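Local coordinates for protein predicted ATPase involved in replication control, Cdc46/Mcm family (Methanopyrus kandleri AV19, PDB 3F8T) that probably binds ATP and single-stranded DNA as a member of the MCM family, whose relatives unwind DNA at the replication fork, at residues Ala218-Lys223 with Ala480-Trp485; Lys223-Gln228 with Leu240-Ala245; Ile374-Val379 with Asp484-Thr489; Thr429-Val434 with Leu445-Arg450. The protein carries 2 engineered substitutions. One frame throughout, in Å; residues are numbered along the deposited sequence.

Contact 1. Residues Ala218-Lys223 with Ala480-Trp485; sequences AEEVGK and AELVDW
E220 lies over the indole of W485 where helix 219-229 of the P-loop ATPase core meets helix 473-489 of the AAA lid, a helix-helix junction between the two parts of an AAA+ module. CG of E220 stands 3.6 Å from the centroid of the five-membered ring of W485 and only 12° off its normal, a CH-pi contact over the face, while CB sits above the middle of the whole indole. A glutamate suits this place because its aliphatic stem can pave a ring and still carry a charge beyond it. The bend at chi2 (-66°) carries the carboxylate along the pyrrole side of the ring toward E481. There OE1 of E220 comes within 2.9 Å of OE1 of E481, the two carboxylates approaching from opposite directions with nearly perpendicular planes. Two acceptors this close are like charges in near contact, which is likely to raise the proton affinity of at least one of the acids. K223 NZ, 4.8 Å from E481 OE1, probably eases this crowding without touching. CD2 of L482 lies between OE1 of E220 (3.3 Å) and CB of K223 (3.9 Å). Replacing W485 with an alanine would probably strip E220 of the flat surface beneath its CB and CG and leave a gap between core and lid. Farther out, M224, one turn along the core helix, also packs on W485. The short helical axes pass 10.6 Å apart, a spacing suited to these bulky side chains. At the far end of the indole, CG2 of V221 meets CH2 of W485 obliquely at 4.2 Å.

Contact 2. Residues Lys223-Gln228 with Leu240-Ala245; sequences KMLALQ and LHVLLA
NE2 of Q228 donates a nearly straight hydrogen bond to the backbone O of L240, 3.0 Å long with an N-H...O angle of 163°. The acceptor lies almost in the amide plane of Q228, but the donor comes from above the carbonyl plane of L240, 39° out of it. A second, weak hydrogen bond runs from the same nitrogen to the backbone O of V342 on the neighbouring strand, so one amide serves two buried carbonyls. The extended chain of Q228, with CG anti to the backbone N (chi1 178°), carries the amide this far from its helix. On the way its CD passes 3.9 Å from CG2 of V242, crossing that side chain at a slant. A glutamine thus fits where a long stem must run through an apolar layer and end in a donor; an alanine here would probably leave the L240 carbonyl without its donor, remove the weak bond to V342 and open a gap beside CG2 of V242. The rest is largely apolar. CD2 of L225 reaches both CG1 of V242 (3.8 Å) and CD2 of L244 (4.0 Å), and CD1 of L240 rests 3.8 Å from the backbone O of L227. Branched V242 suits a strand, with its two methyls meeting different residues of the helix. All the touching residues are buried, as expected of a helix laid on the parallel sheet of a P-loop ATPase. Helix 219-229 runs roughly antiparallel to strand 242-245, which lies between strands 341-346 and 373-376, while helices 204-212 and 449-465 also pack on this helix.

Contact 3. Residues Ile374-Val379 with Asp484-Thr489; sequences IAFLGV and DWYLET
I374 and Y486 form the tight end of this strand-helix contact. CE1 of the tyrosine comes 3.5 Å from CG1 of I374, and the backbone N of I374 stands 3.4 Å above the same ring, offset toward its rim. With CG anti to the backbone N (chi1 156°), Y486 swings its ring out from the helix across the strand, where a broad flat residue can meet both main chain and isoleucine branch. Next to it, CE1 of F376 comes to the edge of the Y486 ring, 4.2 Å from CD1, while the adjacent CD1 of F376 lies 3.6 Å from OG1 of T489, which approaches the ring obliquely. That hydroxyl gives its hydrogen to W485 O (2.8 Å), and T489 N reaches the same oxygen from the opposite face of its plane. Threonine suits the spot because its polar end is satisfied within its own helix, while its CG2 lies over a face of the W485 indole. The burial has a cost, since I374 O and F376 N have no partner in the model. The other end is looser. A type II turn from F376 to V379 puts G378 at a positive phi, easy for glycine, and exposed V379 meets only the indole edge, its CG2 4.2 Å from CZ2 of W485. The chain just beyond V379 is not modelled, consistent with mobility there. Strand 373-376 is one of the two outermost strands of the parallel sheet within this chain, paired with 242-245; residues 484-489 of the lid helix run at 59° to strand 374-376, beside helix 219-229.

Contact 4. Residues Thr429-Val434 with Leu445-Arg450; sequences TRREEV and LPVTRR
V434 and V447 meet methyl to methyl, their side chains slanting across each other with CG2 of V434 3.8 Å from CG2 of V447. The same V434 methyl lies 3.7 Å from L445 O, so a compact branched residue fills the narrow space between helix and returning chain. The other methyl of V447, CG1, points along the helix instead and rests 4.2 Å from CB of R430. R431 comes over V447 with its stem first: CG lies 3.4 Å from V447 O, and the bend at chi3 (63°) turns the guanidinium back so that NH1 reaches the same oxygen at 2.9 Å. This hydrogen bond is weak, with an N-H...O angle of only 121°. R430 leads its own charged end away to D484, with which it makes a salt bridge on helix 473-489. Immediately after V447, T448 caps the next helix, its OG1 accepting from R450 N, while T448 N bonds to OE1 of Q451. The whole is a helix-loop-helix connection, in which the loop after helix 417-439 packs back on that helix and starts helix 449-465 at a threonine N-cap, within the helical lid that completes an AAA+ module.

In the fold
All four contacts lie in the AAA+ part of the chain, on one side of it, about 18 to 34 Å from its centre. Contacts 1, 2 and 3 cluster, with centres 7 to 11 Å apart; contact 4 stands 16 to 20 Å from them. Contacts 1 and 2 share helix 219-229, contacts 1 and 3 share helix 473-489, and contacts 2 and 3 reach adjacent strands of the parallel sheet (order 266-270, 303-307, 341-346, 242-245, 373-376). Contact 2 closes first along the chain; contact 4 closes later, before helix 473-489 returns to the core. D484-R430 and L487-V447 tie contact 4 to this helix. Contacts 1 and 3 thus join the lid to the ATPase core, while contacts 2 and 4 pack within each part.

Contact 1. Residues Ala218-Lys223 with Ala480-Trp485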
loop_
_atom_site.group_PDB
_atom_site.type_symbol
_atom_site.label_atom_id
_atom_site.label_comp_id
_atom_site.label_asym_id
_atom_site.label_seq_id
_atom_site.Cartn_x
_atom_site.Cartn_y
_atom_site.Cartn_z
ATOM N N ALA A 218 -5.426 2.334 28.103
ATOM C CA ALA A 218 -5.007 2.614 26.719
ATOM C C ALA A 218 -6.163 2.771 25.709
ATOM O O ALA A 218 -5.964 2.585 24.508
ATOM C CB ALA A 218 -4.003 1.552 26.235
ATOM N N GLU A 219 -7.355 3.118 26.205
ATOM C CA GLU A 219 -8.578 3.247 25.387
ATOM C C GLU A 219 -8.500 4.275 24.250
ATOM O O GLU A 219 -8.765 3.949 23.098
ATOM C CB GLU A 219 -9.777 3.571 26.283
ATOM C CG GLU A 219 -11.081 3.871 25.540
ATOM C CD GLU A 219 -11.652 2.668 24.796
ATOM O OE1 GLU A 219 -11.049 2.213 23.790
ATOM O OE2 GLU A 219 -12.730 2.185 25.204
ATOM N N GLU A 220 -8.154 5.513 24.594
ATOM C CA GLU A 220 -8.013 6.596 23.625
ATOM C C GLU A 220 -6.901 6.301 22.629
ATOM O O GLU A 220 -7.047 6.548 21.433
ATOM C CB GLU A 220 -7.725 7.904 24.351
ATOM C CG GLU A 220 -8.788 8.231 25.386
ATOM C CD GLU A 220 -10.111 8.496 24.725
ATOM O OE1 GLU A 220 -10.155 9.412 23.879
ATOM O OE2 GLU A 220 -11.093 7.781 25.030
ATOM N N VAL A 221 -5.795 5.769 23.137
ATOM C CA VAL A 221 -4.662 5.413 22.301
ATOM C C VAL A 221 -5.117 4.386 21.253
ATOM O O VAL A 221 -4.878 4.578 20.057
ATOM C CB VAL A 221 -3.482 4.883 23.143
ATOM C CG1 VAL A 221 -2.379 4.371 22.247
ATOM C CG2 VAL A 221 -2.967 5.988 24.077
ATOM N N GLY A 222 -5.783 3.318 21.702
ATOM C CA GLY A 222 -6.328 2.297 20.784
ATOM C C GLY A 222 -7.245 2.895 19.724
ATOM O O GLY A 222 -7.185 2.505 18.552
ATOM N N LYS A 223 -8.111 3.822 20.131
ATOM C CA LYS A 223 -9.060 4.445 19.193
ATOM C C LYS A 223 -8.323 5.263 18.140
ATOM O O LYS A 223 -8.640 5.196 16.969
ATOM C CB LYS A 223 -10.068 5.314 19.942
ATOM C CG LYS A 223 -11.088 4.506 20.783
ATOM C CD LYS A 223 -12.017 5.466 21.477
ATOM C CE LYS A 223 -13.103 4.690 22.229
ATOM N NZ LYS A 223 -13.893 5.641 23.070
ATOM N N ALA A 480 -13.594 14.560 17.352
ATOM C CA ALA A 480 -13.341 15.739 18.178
ATOM C C ALA A 480 -12.925 15.365 19.593
ATOM O O ALA A 480 -12.045 16.007 20.163
ATOM C CB ALA A 480 -14.586 16.626 18.223
ATOM N N GLU A 481 -13.547 14.331 20.159
ATOM C CA GLU A 481 -13.169 13.841 21.495
ATOM C C GLU A 481 -11.704 13.404 21.527
ATOM O O GLU A 481 -10.996 13.662 22.494
ATOM C CB GLU A 481 -14.078 12.686 21.923
ATOM C CG GLU A 481 -13.986 12.311 23.409
ATOM C CD GLU A 481 -12.919 11.261 23.726
ATOM O OE1 GLU A 481 -12.696 10.328 22.909
ATOM O OE2 GLU A 481 -12.308 11.365 24.815
ATOM N N LEU A 482 -11.239 12.758 20.459
ATOM C CA LEU A 482 -9.830 12.339 20.397
ATOM C C LEU A 482 -8.864 13.495 20.250
ATOM O O LEU A 482 -7.809 13.492 20.879
ATOM C CB LEU A 482 -9.600 11.339 19.260
ATOM C CG LEU A 482 -10.319 9.995 19.418
ATOM C CD1 LEU A 482 -10.184 9.186 18.132
ATOM C CD2 LEU A 482 -9.845 9.184 20.628
ATOM N N VAL A 483 -9.209 14.480 19.417
ATOM C CA VAL A 483 -8.348 15.653 19.254
ATOM C C VAL A 483 -8.305 16.424 20.579
ATOM O O VAL A 483 -7.221 16.779 21.055
ATOM C CB VAL A 483 -8.771 16.561 18.048
ATOM C CG1 VAL A 483 -7.947 17.868 18.021
ATOM C CG2 VAL A 483 -8.576 15.821 16.734
ATOM N N ASP A 484 -9.471 16.633 21.184
ATOM C CA ASP A 484 -9.556 17.281 22.509
ATOM C C ASP A 484 -8.737 16.570 23.591
ATOM O O ASP A 484 -8.038 17.218 24.394
ATOM C CB ASP A 484 -11.009 17.392 22.960
ATOM C CG ASP A 484 -11.754 18.497 22.251
ATOM O OD1 ASP A 484 -11.110 19.437 21.739
ATOM O OD2 ASP A 484 -12.992 18.421 22.198
ATOM N N TRP A 485 -8.807 15.242 23.599
ATOM C CA TRP A 485 -8.045 14.433 24.557
ATOM C C TRP A 485 -6.547 14.674 24.383
ATOM O O TRP A 485 -5.844 14.920 25.364
ATOM C CB TRP A 485 -8.394 12.951 24.410
ATOM C CG TRP A 485 -7.706 12.034 25.383
ATOM C CD1 TRP A 485 -8.146 11.665 26.631
ATOM C CD2 TRP A 485 -6.460 11.362 25.185
ATOM N NE1 TRP A 485 -7.238 10.807 27.219
ATOM C CE2 TRP A 485 -6.197 10.604 26.350
ATOM C CE3 TRP A 485 -5.534 11.331 24.140
ATOM C CZ2 TRP A 485 -5.051 9.823 26.492
ATOM C CZ3 TRP A 485 -4.392 10.549 24.278
ATOM C CH2 TRP A 485 -4.164 9.803 25.445
#

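Contact 2. Residues Lys223-Gln228 with Leu240-Ala245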
loop_
_atom_site.group_PDB
_atom_site.type_symbol
_atom_site.label_atom_id
_atom_site.label_comp_id
_atom_site.label_asym_id
_atom_site.label_seq_id
_atom_site.Cartn_x
_atom_site.Cartn_y
_atom_site.Cartn_z
ATOM N N LYS A 223 -8.111 3.822 20.131
ATOM C CA LYS A 223 -9.060 4.445 19.193
ATOM C C LYS A 223 -8.323 5.263 18.140
ATOM O O LYS A 223 -8.640 5.196 16.969
ATOM C CB LYS A 223 -10.068 5.314 19.942
ATOM C CG LYS A 223 -11.088 4.506 20.783
ATOM C CD LYS A 223 -12.017 5.466 21.477
ATOM C CE LYS A 223 -13.103 4.690 22.229
ATOM N NZ LYS A 223 -13.893 5.641 23.070
ATOM N N MET A 224 -7.320 6.027 18.565
ATOM C CA MET A 224 -6.480 6.801 17.628
ATOM C C MET A 224 -5.813 5.917 16.569
ATOM O O MET A 224 -5.846 6.221 15.381
ATOM C CB MET A 224 -5.382 7.533 18.399
ATOM C CG MET A 224 -5.878 8.624 19.308
ATOM S SD MET A 224 -4.424 9.387 20.089
ATOM C CE MET A 224 -5.288 10.668 20.981
ATOM N N LEU A 225 -5.178 4.839 17.014
ATOM C CA LEU A 225 -4.520 3.900 16.108
ATOM C C LEU A 225 -5.505 3.128 15.231
ATOM O O LEU A 225 -5.204 2.852 14.072
ATOM C CB LEU A 225 -3.630 2.933 16.891
ATOM C CG LEU A 225 -2.568 3.572 17.801
ATOM C CD1 LEU A 225 -1.594 2.509 18.277
ATOM C CD2 LEU A 225 -1.807 4.629 17.081
ATOM N N ALA A 226 -6.660 2.753 15.790
ATOM C CA ALA A 226 -7.728 2.142 14.980
ATOM C C ALA A 226 -8.139 3.063 13.819
ATOM O O ALA A 226 -8.157 2.655 12.655
ATOM C CB ALA A 226 -8.929 1.814 15.842
ATOM N N LEU A 227 -8.433 4.322 14.127
ATOM C CA LEU A 227 -8.859 5.250 13.085
ATOM C C LEU A 227 -7.706 5.559 12.113
ATOM O O LEU A 227 -7.914 5.740 10.920
ATOM C CB LEU A 227 -9.465 6.518 13.712
ATOM C CG LEU A 227 -10.786 6.281 14.479
ATOM C CD1 LEU A 227 -11.130 7.491 15.308
ATOM C CD2 LEU A 227 -11.951 5.941 13.529
ATOM N N GLN A 228 -6.477 5.607 12.610
ATOM C CA GLN A 228 -5.338 5.717 11.681
ATOM C C GLN A 228 -5.317 4.603 10.604
ATOM O O GLN A 228 -5.135 4.886 9.415
ATOM C CB GLN A 228 -4.002 5.780 12.428
ATOM C CG GLN A 228 -2.804 5.846 11.467
ATOM C CD GLN A 228 -1.494 5.880 12.197
ATOM O OE1 GLN A 228 -1.264 5.079 13.106
ATOM N NE2 GLN A 228 -0.616 6.820 11.816
ATOM N N LEU A 240 -3.863 9.838 8.350
ATOM C CA LEU A 240 -3.594 10.325 9.700
ATOM C C LEU A 240 -2.210 9.933 10.162
ATOM O O LEU A 240 -1.761 8.808 9.925
ATOM C CB LEU A 240 -4.622 9.787 10.707
ATOM C CG LEU A 240 -6.028 10.403 10.681
ATOM C CD1 LEU A 240 -7.053 9.398 11.151
ATOM C CD2 LEU A 240 -6.070 11.643 11.543
ATOM N N HIS A 241 -1.547 10.859 10.851
ATOM C CA HIS A 241 -0.212 10.619 11.401
ATOM C C HIS A 241 -0.263 10.749 12.909
ATOM O O HIS A 241 -0.810 11.728 13.439
ATOM C CB HIS A 241 0.792 11.593 10.786
ATOM C CG HIS A 241 0.725 11.641 9.283
ATOM N ND1 HIS A 241 0.995 10.540 8.498
ATOM C CD2 HIS A 241 0.389 12.637 8.430
ATOM C CE1 HIS A 241 0.844 10.861 7.224
ATOM N NE2 HIS A 241 0.467 12.124 7.153
ATOM N N VAL A 242 0.271 9.748 13.589
ATOM C CA VAL A 242 0.110 9.616 15.047
ATOM C C VAL A 242 1.484 9.402 15.670
ATOM O O VAL A 242 2.268 8.583 15.189
ATOM C CB VAL A 242 -0.868 8.449 15.428
ATOM C CG1 VAL A 242 -0.982 8.290 16.943
ATOM C CG2 VAL A 242 -2.286 8.688 14.854
ATOM N N LEU A 243 1.772 10.155 16.731
ATOM C CA LEU A 243 2.997 9.974 17.501
ATOM C C LEU A 243 2.645 9.370 18.859
ATOM O O LEU A 243 1.887 9.971 19.616
ATOM C CB LEU A 243 3.690 11.323 17.716
ATOM C CG LEU A 243 4.944 11.351 18.619
ATOM C CD1 LEU A 243 6.012 10.382 18.118
ATOM C CD2 LEU A 243 5.488 12.783 18.710
ATOM N N LEU A 244 3.190 8.192 19.140
ATOM C CA LEU A 244 3.105 7.576 20.465
ATOM C C LEU A 244 4.242 8.075 21.333
ATOM O O LEU A 244 5.414 7.966 20.953
ATOM C CB LEU A 244 3.242 6.069 20.352
ATOM C CG LEU A 244 2.233 5.192 19.641
ATOM C CD1 LEU A 244 2.498 3.760 20.073
ATOM C CD2 LEU A 244 0.808 5.597 19.984
ATOM N N ALA A 245 3.911 8.626 22.501
ATOM C CA ALA A 245 4.942 9.057 23.427
ATOM C C ALA A 245 4.870 8.226 24.707
ATOM O O ALA A 245 3.974 8.420 25.530
ATOM C CB ALA A 245 4.799 10.533 23.725
#

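Contact 3. Residues Ile374-Val379 with Asp484-Thr489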
loop_
_atom_site.group_PDB
_atom_site.type_symbol
_atom_site.label_atom_id
_atom_site.label_comp_id
_atom_site.label_asym_id
_atom_site.label_seq_id
_atom_site.Cartn_x
_atom_site.Cartn_y
_atom_site.Cartn_z
ATOM N N ILE A 374 -0.911 13.240 19.216
ATOM C CA ILE A 374 0.129 12.650 20.032
ATOM C C ILE A 374 -0.552 11.869 21.141
ATOM O O ILE A 374 -1.394 12.409 21.853
ATOM C CB ILE A 374 1.114 13.688 20.630
ATOM C CG1 ILE A 374 1.632 14.626 19.529
ATOM C CG2 ILE A 374 2.243 12.934 21.390
ATOM C CD1 ILE A 374 2.622 15.712 20.002
ATOM N N ALA A 375 -0.206 10.597 21.247
ATOM C CA ALA A 375 -0.774 9.710 22.255
ATOM C C ALA A 375 0.232 9.532 23.398
ATOM O O ALA A 375 1.233 8.803 23.269
ATOM C CB ALA A 375 -1.135 8.381 21.623
ATOM N N PHE A 376 -0.021 10.241 24.495
ATOM C CA PHE A 376 0.826 10.191 25.680
ATOM C C PHE A 376 0.405 9.004 26.510
ATOM O O PHE A 376 -0.651 9.029 27.145
ATOM C CB PHE A 376 0.716 11.485 26.500
ATOM C CG PHE A 376 1.116 12.721 25.744
ATOM C CD1 PHE A 376 0.155 13.508 25.107
ATOM C CD2 PHE A 376 2.450 13.098 25.666
ATOM C CE1 PHE A 376 0.528 14.639 24.392
ATOM C CE2 PHE A 376 2.824 14.219 24.965
ATOM C CZ PHE A 376 1.864 14.995 24.323
ATOM N N LEU A 377 1.210 7.945 26.476
ATOM C CA LEU A 377 0.882 6.723 27.208
ATOM C C LEU A 377 1.066 6.960 28.710
ATOM O O LEU A 377 1.909 7.760 29.113
ATOM C CB LEU A 377 1.752 5.553 26.731
ATOM C CG LEU A 377 1.928 5.292 25.229
ATOM C CD1 LEU A 377 2.585 3.941 25.018
ATOM C CD2 LEU A 377 0.603 5.353 24.490
ATOM N N GLY A 378 0.271 6.279 29.532
ATOM C CA GLY A 378 0.298 6.510 30.986
ATOM C C GLY A 378 -0.439 7.785 31.372
ATOM O O GLY A 378 -0.658 8.057 32.563
ATOM N N VAL A 379 -0.817 8.556 30.351
ATOM C CA VAL A 379 -1.670 9.755 30.454
ATOM C C VAL A 379 -0.915 10.970 30.978
ATOM O O VAL A 379 -0.438 11.801 30.187
ATOM C CB VAL A 379 -3.000 9.490 31.238
ATOM C CG1 VAL A 379 -3.668 10.795 31.667
ATOM C CG2 VAL A 379 -3.959 8.653 30.395
ATOM N N ASP A 484 -9.471 16.633 21.184
ATOM C CA ASP A 484 -9.556 17.281 22.509
ATOM C C ASP A 484 -8.737 16.570 23.591
ATOM O O ASP A 484 -8.038 17.218 24.394
ATOM C CB ASP A 484 -11.009 17.392 22.960
ATOM C CG ASP A 484 -11.754 18.497 22.251
ATOM O OD1 ASP A 484 -11.110 19.437 21.739
ATOM O OD2 ASP A 484 -12.992 18.421 22.198
ATOM N N TRP A 485 -8.807 15.242 23.599
ATOM C CA TRP A 485 -8.045 14.433 24.557
ATOM C C TRP A 485 -6.547 14.674 24.383
ATOM O O TRP A 485 -5.844 14.920 25.364
ATOM C CB TRP A 485 -8.394 12.951 24.410
ATOM C CG TRP A 485 -7.706 12.034 25.383
ATOM C CD1 TRP A 485 -8.146 11.665 26.631
ATOM C CD2 TRP A 485 -6.460 11.362 25.185
ATOM N NE1 TRP A 485 -7.238 10.807 27.219
ATOM C CE2 TRP A 485 -6.197 10.604 26.350
ATOM C CE3 TRP A 485 -5.534 11.331 24.140
ATOM C CZ2 TRP A 485 -5.051 9.823 26.492
ATOM C CZ3 TRP A 485 -4.392 10.549 24.278
ATOM C CH2 TRP A 485 -4.164 9.803 25.445
ATOM N N TYR A 486 -6.074 14.617 23.136
ATOM C CA TYR A 486 -4.690 14.964 22.775
ATOM C C TYR A 486 -4.291 16.368 23.242
ATOM O O TYR A 486 -3.245 16.557 23.884
ATOM C CB TYR A 486 -4.504 14.852 21.246
ATOM C CG TYR A 486 -3.375 15.692 20.673
ATOM C CD1 TYR A 486 -2.116 15.683 21.264
ATOM C CD2 TYR A 486 -3.561 16.477 19.535
ATOM C CE1 TYR A 486 -1.069 16.447 20.763
ATOM C CE2 TYR A 486 -2.502 17.262 19.012
ATOM C CZ TYR A 486 -1.259 17.226 19.640
ATOM O OH TYR A 486 -0.164 17.946 19.171
ATOM N N LEU A 487 -5.105 17.360 22.896
ATOM C CA LEU A 487 -4.796 18.751 23.242
ATOM C C LEU A 487 -4.741 18.974 24.760
ATOM O O LEU A 487 -3.873 19.710 25.264
ATOM C CB LEU A 487 -5.803 19.698 22.603
ATOM C CG LEU A 487 -5.799 19.814 21.073
ATOM C CD1 LEU A 487 -6.939 20.719 20.644
ATOM C CD2 LEU A 487 -4.462 20.319 20.513
ATOM N N GLU A 488 -5.655 18.327 25.469
ATOM C CA GLU A 488 -5.771 18.478 26.912
ATOM C C GLU A 488 -4.687 17.730 27.662
ATOM O O GLU A 488 -4.034 18.307 28.534
ATOM C CB GLU A 488 -7.182 18.110 27.391
ATOM C CG GLU A 488 -8.196 19.213 27.044
ATOM C CD GLU A 488 -9.660 18.751 27.025
ATOM O OE1 GLU A 488 -10.002 17.769 27.719
ATOM O OE2 GLU A 488 -10.474 19.401 26.322
ATOM N N THR A 489 -4.464 16.471 27.297
ATOM C CA THR A 489 -3.430 15.654 27.931
ATOM C C THR A 489 -2.015 16.180 27.685
ATOM O O THR A 489 -1.138 16.030 28.545
ATOM C CB THR A 489 -3.514 14.180 27.516
ATOM O OG1 THR A 489 -3.289 14.058 26.099
ATOM C CG2 THR A 489 -4.884 13.615 27.858
#

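Contact 4. Residues Thr429-Val434 with Leu445-Arg450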
loop_
_atom_site.group_PDB
_atom_site.type_symbol
_atom_site.label_atom_id
_atom_site.label_comp_id
_atom_site.label_asym_id
_atom_site.label_seq_id
_atom_site.Cartn_x
_atom_site.Cartn_y
_atom_site.Cartn_z
ATOM N N THR A 429 -16.162 26.915 18.691
ATOM C CA THR A 429 -16.316 26.820 20.147
ATOM C C THR A 429 -14.949 26.616 20.835
ATOM O O THR A 429 -14.644 27.265 21.846
ATOM C CB THR A 429 -17.346 25.702 20.527
ATOM O OG1 THR A 429 -18.657 26.072 20.068
ATOM C CG2 THR A 429 -17.412 25.469 22.020
ATOM N N ARG A 430 -14.117 25.739 20.276
ATOM C CA ARG A 430 -12.791 25.484 20.850
ATOM C C ARG A 430 -11.831 26.661 20.706
ATOM O O ARG A 430 -11.056 26.933 21.614
ATOM C CB ARG A 430 -12.170 24.205 20.255
ATOM C CG ARG A 430 -12.872 22.926 20.700
ATOM C CD ARG A 430 -12.649 22.639 22.190
ATOM N NE ARG A 430 -13.242 21.361 22.569
ATOM C CZ ARG A 430 -14.524 21.173 22.882
ATOM N NH1 ARG A 430 -15.384 22.187 22.882
ATOM N NH2 ARG A 430 -14.951 19.958 23.200
ATOM N N ARG A 431 -11.874 27.347 19.567
ATOM C CA ARG A 431 -11.031 28.527 19.357
ATOM C C ARG A 431 -11.352 29.629 20.375
ATOM O O ARG A 431 -10.445 30.283 20.900
ATOM C CB ARG A 431 -11.157 29.046 17.922
ATOM C CG ARG A 431 -10.413 28.175 16.896
ATOM C CD ARG A 431 -10.596 28.679 15.471
ATOM N NE ARG A 431 -10.031 30.014 15.252
ATOM C CZ ARG A 431 -8.755 30.265 14.944
ATOM N NH1 ARG A 431 -7.876 29.271 14.813
ATOM N NH2 ARG A 431 -8.351 31.524 14.764
ATOM N N GLU A 432 -12.639 29.804 20.651
ATOM C CA GLU A 432 -13.116 30.751 21.664
ATOM C C GLU A 432 -12.606 30.358 23.052
ATOM O O GLU A 432 -12.172 31.213 23.836
ATOM C CB GLU A 432 -14.655 30.803 21.656
ATOM C CG GLU A 432 -15.280 31.748 22.696
ATOM C CD GLU A 432 -15.438 31.104 24.064
ATOM O OE1 GLU A 432 -16.005 29.984 24.140
ATOM O OE2 GLU A 432 -14.990 31.712 25.063
ATOM N N GLU A 433 -12.673 29.065 23.359
ATOM C CA GLU A 433 -12.186 28.574 24.641
ATOM C C GLU A 433 -10.682 28.791 24.826
ATOM O O GLU A 433 -10.246 29.163 25.911
ATOM C CB GLU A 433 -12.533 27.104 24.841
ATOM C CG GLU A 433 -12.235 26.631 26.252
ATOM C CD GLU A 433 -12.414 25.144 26.432
ATOM O OE1 GLU A 433 -12.894 24.477 25.484
ATOM O OE2 GLU A 433 -12.071 24.647 27.527
ATOM N N VAL A 434 -9.894 28.553 23.774
ATOM C CA VAL A 434 -8.451 28.781 23.823
ATOM C C VAL A 434 -8.160 30.267 24.092
ATOM O O VAL A 434 -7.338 30.603 24.954
ATOM C CB VAL A 434 -7.743 28.309 22.513
ATOM C CG1 VAL A 434 -6.298 28.813 22.447
ATOM C CG2 VAL A 434 -7.769 26.786 22.409
ATOM N N LEU A 445 -2.581 24.744 24.252
ATOM C CA LEU A 445 -2.215 24.593 22.850
ATOM C C LEU A 445 -3.227 25.323 21.974
ATOM O O LEU A 445 -4.430 25.287 22.263
ATOM C CB LEU A 445 -2.116 23.108 22.462
ATOM C CG LEU A 445 -0.914 22.299 22.966
ATOM C CD1 LEU A 445 -1.054 20.818 22.658
ATOM C CD2 LEU A 445 0.405 22.811 22.406
ATOM N N PRO A 446 -2.752 26.004 20.910
ATOM C CA PRO A 446 -3.707 26.635 19.994
ATOM C C PRO A 446 -4.539 25.596 19.247
ATOM O O PRO A 446 -4.092 24.464 19.071
ATOM C CB PRO A 446 -2.809 27.397 19.009
ATOM C CG PRO A 446 -1.503 26.686 19.061
ATOM C CD PRO A 446 -1.358 26.235 20.496
ATOM N N VAL A 447 -5.740 25.995 18.840
ATOM C CA VAL A 447 -6.586 25.211 17.958
ATOM C C VAL A 447 -6.610 25.941 16.613
ATOM O O VAL A 447 -7.208 27.025 16.472
ATOM C CB VAL A 447 -7.996 24.996 18.568
ATOM C CG1 VAL A 447 -8.982 24.425 17.548
ATOM C CG2 VAL A 447 -7.894 24.076 19.778
ATOM N N THR A 448 -5.911 25.346 15.647
ATOM C CA THR A 448 -5.673 25.950 14.335
ATOM C C THR A 448 -6.311 25.128 13.207
ATOM O O THR A 448 -6.963 24.114 13.463
ATOM C CB THR A 448 -4.164 26.073 14.057
ATOM O OG1 THR A 448 -3.622 24.791 13.729
ATOM C CG2 THR A 448 -3.410 26.662 15.269
ATOM N N ARG A 449 -6.102 25.553 11.960
ATOM C CA ARG A 449 -6.592 24.790 10.814
ATOM C C ARG A 449 -6.122 23.333 10.847
ATOM O O ARG A 449 -6.838 22.464 10.363
ATOM C CB ARG A 449 -6.207 25.446 9.477
ATOM C CG ARG A 449 -4.704 25.684 9.293
ATOM C CD ARG A 449 -4.384 26.280 7.925
ATOM N NE ARG A 449 -4.646 25.330 6.843
ATOM C CZ ARG A 449 -3.925 25.239 5.728
ATOM N NH1 ARG A 449 -2.873 26.029 5.533
ATOM N NH2 ARG A 449 -4.249 24.341 4.807
ATOM N N ARG A 450 -4.935 23.081 11.414
ATOM C CA ARG A 450 -4.389 21.722 11.536
ATOM C C ARG A 450 -5.329 20.836 12.344
ATOM O O ARG A 450 -5.564 19.682 11.979
ATOM C CB ARG A 450 -2.998 21.729 12.196
ATOM C CG ARG A 450 -1.895 22.347 11.336
ATOM C CD ARG A 450 -0.550 22.443 12.077
ATOM N NE ARG A 450 -0.638 23.289 13.270
ATOM C CZ ARG A 450 -0.746 22.830 14.519
ATOM N NH1 ARG A 450 -0.750 21.517 14.771
ATOM N NH2 ARG A 450 -0.839 23.697 15.528
#